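Local atomic coordinates of glutathione-specific gamma-glutamylcyclotransferase (Saccharomyces cerevisiae S288c, PDB entry 5HWK), a protein that cleaves glutathione into 5-oxo-L-proline and a Cys-Gly dipeptide, acting on glutathione but not on other gamma-glutamyl peptides. Residues A[31-36]-A[86-91]; A[69-74]-A[168-173]. All blocks are in the same frame, centred on the assembly; numbering follows the deposited sequence.

Interaction 1. Residues A[31-36]-A[86-91]; sequences IIHGFA and DPDDLV
The imidazole of H33 meets the backbone carbonyl of D88 at its edge, almost exactly in the ring plane. CG of H33 stands anti to its carbonyl carbon (chi1 -72°), which swings the ring over to D88. H33 ND1 donates to D88 O at 2.8 Å, fairly straight (153°) and onto a lone pair. The D88 carboxylate lies nearly parallel to the ring (7°) and above its CG-ND1 side, with D88 OD1 3.4 Å from H33 CG. The H127 ring stacks on the imidazole, and H127 ND1 also bonds D88 OD1. V91 CG2 comes obliquely to H33 CE1 at 3.8 Å. H33 NE2 is taken by E129 OE1, so both ring nitrogens face oxygen and the ring may well carry a charge. With an alanine here, D88 O is likely to lose its ring donor, E129 its mate and H127 its stacking partner.

The backbones meet at G34, whose N bonds L90 O at 3.0 Å from above the carbonyl plane. The backbone angles of G34 leave a beta carbon too little room beside the carbonyl O of H33. L90 CD1 packs 3.7 Å from G34 C, while I31 CG2 touches V91 CG1 at 3.7 Å. H33 and V91 form an antiparallel non-hydrogen-bonded pair, where strand 91-99 begins beside the end of strand 26-33 in the six-stranded antiparallel sheet of this ChaC-family cyclotransferase.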
# COMPACT_ATOMS: atom_id res chain seq x y z
N ILE A 31 10.33 -1.72 3.42
CA ILE A 31 9.80 -0.60 4.18
C ILE A 31 9.76 0.57 3.21
O ILE A 31 10.81 1.06 2.78
CB ILE A 31 10.70 -0.31 5.39
CG1 ILE A 31 10.86 -1.56 6.28
CG2 ILE A 31 10.20 0.92 6.15
CD1 ILE A 31 11.86 -1.35 7.42
N ILE A 32 8.56 0.98 2.83
CA ILE A 32 8.36 2.06 1.87
C ILE A 32 8.18 3.34 2.67
O ILE A 32 7.25 3.45 3.47
CB ILE A 32 7.12 1.78 1.01
CG1 ILE A 32 7.20 0.40 0.34
CG2 ILE A 32 6.92 2.87 -0.03
CD1 ILE A 32 5.83 -0.10 -0.18
N HIS A 33 9.05 4.33 2.43
CA HIS A 33 8.94 5.60 3.12
C HIS A 33 8.16 6.60 2.29
O HIS A 33 8.13 6.52 1.06
CB HIS A 33 10.33 6.16 3.39
CG HIS A 33 11.06 5.41 4.45
ND1 HIS A 33 11.11 5.83 5.76
CD2 HIS A 33 11.77 4.25 4.40
CE1 HIS A 33 11.83 4.97 6.47
NE2 HIS A 33 12.24 4.01 5.66
N GLY A 34 7.47 7.51 2.98
CA GLY A 34 6.83 8.63 2.32
C GLY A 34 5.34 8.49 2.08
O GLY A 34 4.74 9.41 1.52
N PHE A 35 4.72 7.36 2.47
CA PHE A 35 3.30 7.09 2.22
C PHE A 35 2.73 6.42 3.45
O PHE A 35 3.43 5.68 4.16
CB PHE A 35 3.15 6.13 1.04
CG PHE A 35 3.58 6.71 -0.30
CD1 PHE A 35 4.91 6.62 -0.74
CD2 PHE A 35 2.65 7.35 -1.11
CE1 PHE A 35 5.28 7.17 -1.95
CE2 PHE A 35 3.04 7.91 -2.34
CZ PHE A 35 4.34 7.81 -2.76
N ALA A 36 1.45 6.66 3.71
CA ALA A 36 0.69 5.88 4.67
C ALA A 36 -0.33 5.03 3.90
O ALA A 36 -0.96 5.52 2.96
CB ALA A 36 -0.12 6.81 5.58
N ASP A 86 8.55 14.72 8.42
CA ASP A 86 9.17 14.59 7.11
C ASP A 86 8.64 13.32 6.47
O ASP A 86 8.15 12.43 7.18
CB ASP A 86 10.69 14.52 7.24
CG ASP A 86 11.12 13.41 8.18
N PRO A 87 8.71 13.22 5.14
CA PRO A 87 8.23 12.00 4.47
C PRO A 87 8.89 10.72 4.98
O PRO A 87 8.22 9.68 5.03
CB PRO A 87 8.53 12.24 2.99
CG PRO A 87 8.77 13.70 2.86
CD PRO A 87 9.24 14.21 4.18
N ASP A 88 10.16 10.77 5.38
CA ASP A 88 10.81 9.57 5.88
C ASP A 88 10.16 9.04 7.15
O ASP A 88 10.31 7.85 7.45
CB ASP A 88 12.31 9.80 6.07
CG ASP A 88 13.11 8.58 5.69
OD1 ASP A 88 13.02 8.17 4.51
OD2 ASP A 88 13.84 8.06 6.57
N ASP A 89 9.44 9.89 7.90
CA ASP A 89 8.73 9.43 9.09
C ASP A 89 7.56 8.50 8.77
O ASP A 89 7.11 7.77 9.65
CB ASP A 89 8.21 10.62 9.92
CG ASP A 89 9.34 11.36 10.62
OD1 ASP A 89 10.47 10.81 10.68
OD2 ASP A 89 9.11 12.49 11.10
N LEU A 90 7.07 8.51 7.53
CA LEU A 90 5.96 7.64 7.16
C LEU A 90 6.52 6.35 6.62
O LEU A 90 7.41 6.35 5.76
CB LEU A 90 5.15 8.28 6.05
CG LEU A 90 4.33 9.50 6.38
CD1 LEU A 90 3.59 9.81 5.11
CD2 LEU A 90 3.38 9.14 7.48
N VAL A 91 5.97 5.24 7.07
CA VAL A 91 6.43 3.92 6.70
C VAL A 91 5.20 3.11 6.32
O VAL A 91 4.20 3.09 7.07
CB VAL A 91 7.12 3.26 7.91
CG1 VAL A 91 7.04 1.73 7.82
CG2 VAL A 91 8.55 3.78 8.07

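Interaction 2. Residues A[69-74]-A[168-173]; sequences TAFLKN and EAFVGP
F71 holds its CG anti to its carbonyl carbon (chi1 -70°), and a chi2 of 1° brings CD1 level with CA, so that the ring plane contains the CA-CB bond. This turns a ring edge, CD1 and CE1, onto P173. F170 puts its CG anti to its own backbone N (chi1 -170°), which sends its ring from the loop toward the helix. The two phenylalanines come from opposite directions. F71 CZ reaches the edge of the F170 ring, close to its plane, and lies 3.8 Å from F170 CE2.

P173 crosses the F71 side chain at about a right angle. Its CD sits 3.6 Å from F71 CE1, and its CB lies in the plane of the F71 ring, 3.8 Å from F71 CD1. The peptide bond before P173 is cis. P173 CG also touches A70 CB at 3.9 Å.

The contact is wholly apolar and small, near the surface. It joins the first turn of helix 69-78 to the loop between strand 154-163 and helix 176-185. W40 of strand 35-40 links the two, its ring meeting that of F71 while F170 and P173 also touch it, and I165 packs on both F71 and F170. Backbone bonds from A169 to S42 and from V171 to W40 hold the loop along the small three-stranded sheet, and N74 OD1 ties the helix to R38 NE of the same sheet.

G172 sits between F170 and P173, with its C 4.2 Å from F71 CE1. A beta carbon there would stand 3.1 Å from F170 CZ, so a glycine suits the close pass of the loop. F170 is about 9 Å, side chain to side chain, from Y13, which is part of the probable substrate site.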
# COMPACT_ATOMS: atom_id res chain seq x y z
N THR A 69 -5.71 18.59 8.10
CA THR A 69 -5.56 18.29 9.52
C THR A 69 -6.06 16.91 9.87
O THR A 69 -5.42 16.20 10.66
CB THR A 69 -6.29 19.34 10.35
OG1 THR A 69 -5.74 20.63 10.06
CG2 THR A 69 -6.10 19.05 11.83
N ALA A 70 -7.19 16.49 9.30
CA ALA A 70 -7.74 15.18 9.65
C ALA A 70 -6.81 14.05 9.22
O ALA A 70 -6.69 13.03 9.92
CB ALA A 70 -9.10 14.96 9.01
N PHE A 71 -6.18 14.18 8.04
CA PHE A 71 -5.23 13.14 7.63
C PHE A 71 -4.03 13.12 8.58
O PHE A 71 -3.58 12.04 8.99
CB PHE A 71 -4.70 13.35 6.21
CG PHE A 71 -5.70 13.13 5.10
CD1 PHE A 71 -7.01 12.78 5.35
CD2 PHE A 71 -5.30 13.28 3.79
CE1 PHE A 71 -7.90 12.60 4.31
CE2 PHE A 71 -6.20 13.09 2.74
CZ PHE A 71 -7.49 12.74 3.01
N LEU A 72 -3.50 14.30 8.93
CA LEU A 72 -2.30 14.37 9.76
C LEU A 72 -2.58 13.80 11.16
O LEU A 72 -1.77 13.03 11.70
CB LEU A 72 -1.79 15.81 9.81
CG LEU A 72 -0.45 16.04 10.50
CD1 LEU A 72 0.65 15.13 9.99
CD2 LEU A 72 -0.02 17.51 10.37
N LYS A 73 -3.71 14.16 11.76
CA LYS A 73 -4.02 13.60 13.06
C LYS A 73 -4.19 12.09 12.99
O LYS A 73 -3.76 11.37 13.91
CB LYS A 73 -5.27 14.25 13.63
CG LYS A 73 -4.89 15.58 14.22
CD LYS A 73 -6.09 16.34 14.73
CE LYS A 73 -5.66 17.71 15.28
NZ LYS A 73 -4.93 17.61 16.58
N ASN A 74 -4.76 11.58 11.90
CA ASN A 74 -4.97 10.14 11.79
C ASN A 74 -3.64 9.41 11.62
O ASN A 74 -3.40 8.36 12.22
CB ASN A 74 -5.89 9.86 10.62
CG ASN A 74 -6.06 8.42 10.38
OD1 ASN A 74 -5.16 7.78 9.83
ND2 ASN A 74 -7.18 7.87 10.79
N GLU A 168 -13.05 9.08 -7.57
CA GLU A 168 -14.47 8.88 -7.23
C GLU A 168 -14.66 7.88 -6.10
O GLU A 168 -15.67 7.96 -5.39
CB GLU A 168 -15.25 8.39 -8.48
CG GLU A 168 -14.71 7.10 -9.13
N ALA A 169 -13.75 6.90 -5.92
CA ALA A 169 -13.92 5.84 -4.95
C ALA A 169 -13.24 6.17 -3.62
O ALA A 169 -13.27 5.36 -2.70
CB ALA A 169 -13.42 4.51 -5.54
N PHE A 170 -12.63 7.34 -3.48
CA PHE A 170 -11.93 7.65 -2.23
C PHE A 170 -12.96 7.97 -1.17
O PHE A 170 -13.86 8.78 -1.39
CB PHE A 170 -10.98 8.84 -2.44
CG PHE A 170 -10.04 9.09 -1.30
CD1 PHE A 170 -8.87 8.35 -1.17
CD2 PHE A 170 -10.29 10.09 -0.38
CE1 PHE A 170 -7.94 8.60 -0.12
CE2 PHE A 170 -9.38 10.36 0.67
CZ PHE A 170 -8.21 9.62 0.79
N VAL A 171 -12.80 7.39 0.00
CA VAL A 171 -13.78 7.59 1.07
C VAL A 171 -13.13 8.17 2.32
O VAL A 171 -13.80 8.31 3.34
CB VAL A 171 -14.56 6.31 1.42
CG1 VAL A 171 -15.45 5.90 0.31
CG2 VAL A 171 -13.65 5.18 1.62
N GLY A 172 -11.83 8.49 2.28
CA GLY A 172 -11.16 8.97 3.47
C GLY A 172 -11.48 10.44 3.68
O GLY A 172 -12.03 11.13 2.80
N PRO A 173 -11.15 10.97 4.88
CA PRO A 173 -10.67 10.21 6.03
C PRO A 173 -11.85 9.47 6.66
O PRO A 173 -13.01 9.89 6.57
CB PRO A 173 -10.14 11.29 6.97
CG PRO A 173 -11.02 12.46 6.69
CD PRO A 173 -11.35 12.40 5.21

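How the interactions relate
The centres of interactions 1 and 2 lie about 17 Å apart, and their nearest atoms are about 7 Å apart without touching. Along the chain the segments alternate: 31-36, 69-74, 86-91, 168-173. Interaction 1 spans the end of strand 26-33 in the six-stranded sheet and the start of strand 35-40 in the three-stranded one. Its I32 lies near L11 of the probable substrate site. Strand 35-40 connects the two contacts, since its W40 packs against interaction 2, which lies further from the centre of the chain. Helix 69-78 touches both contacts within one ChaC-like fold, through V75 on A36 and L90 at one and through A70 and F71 at the other.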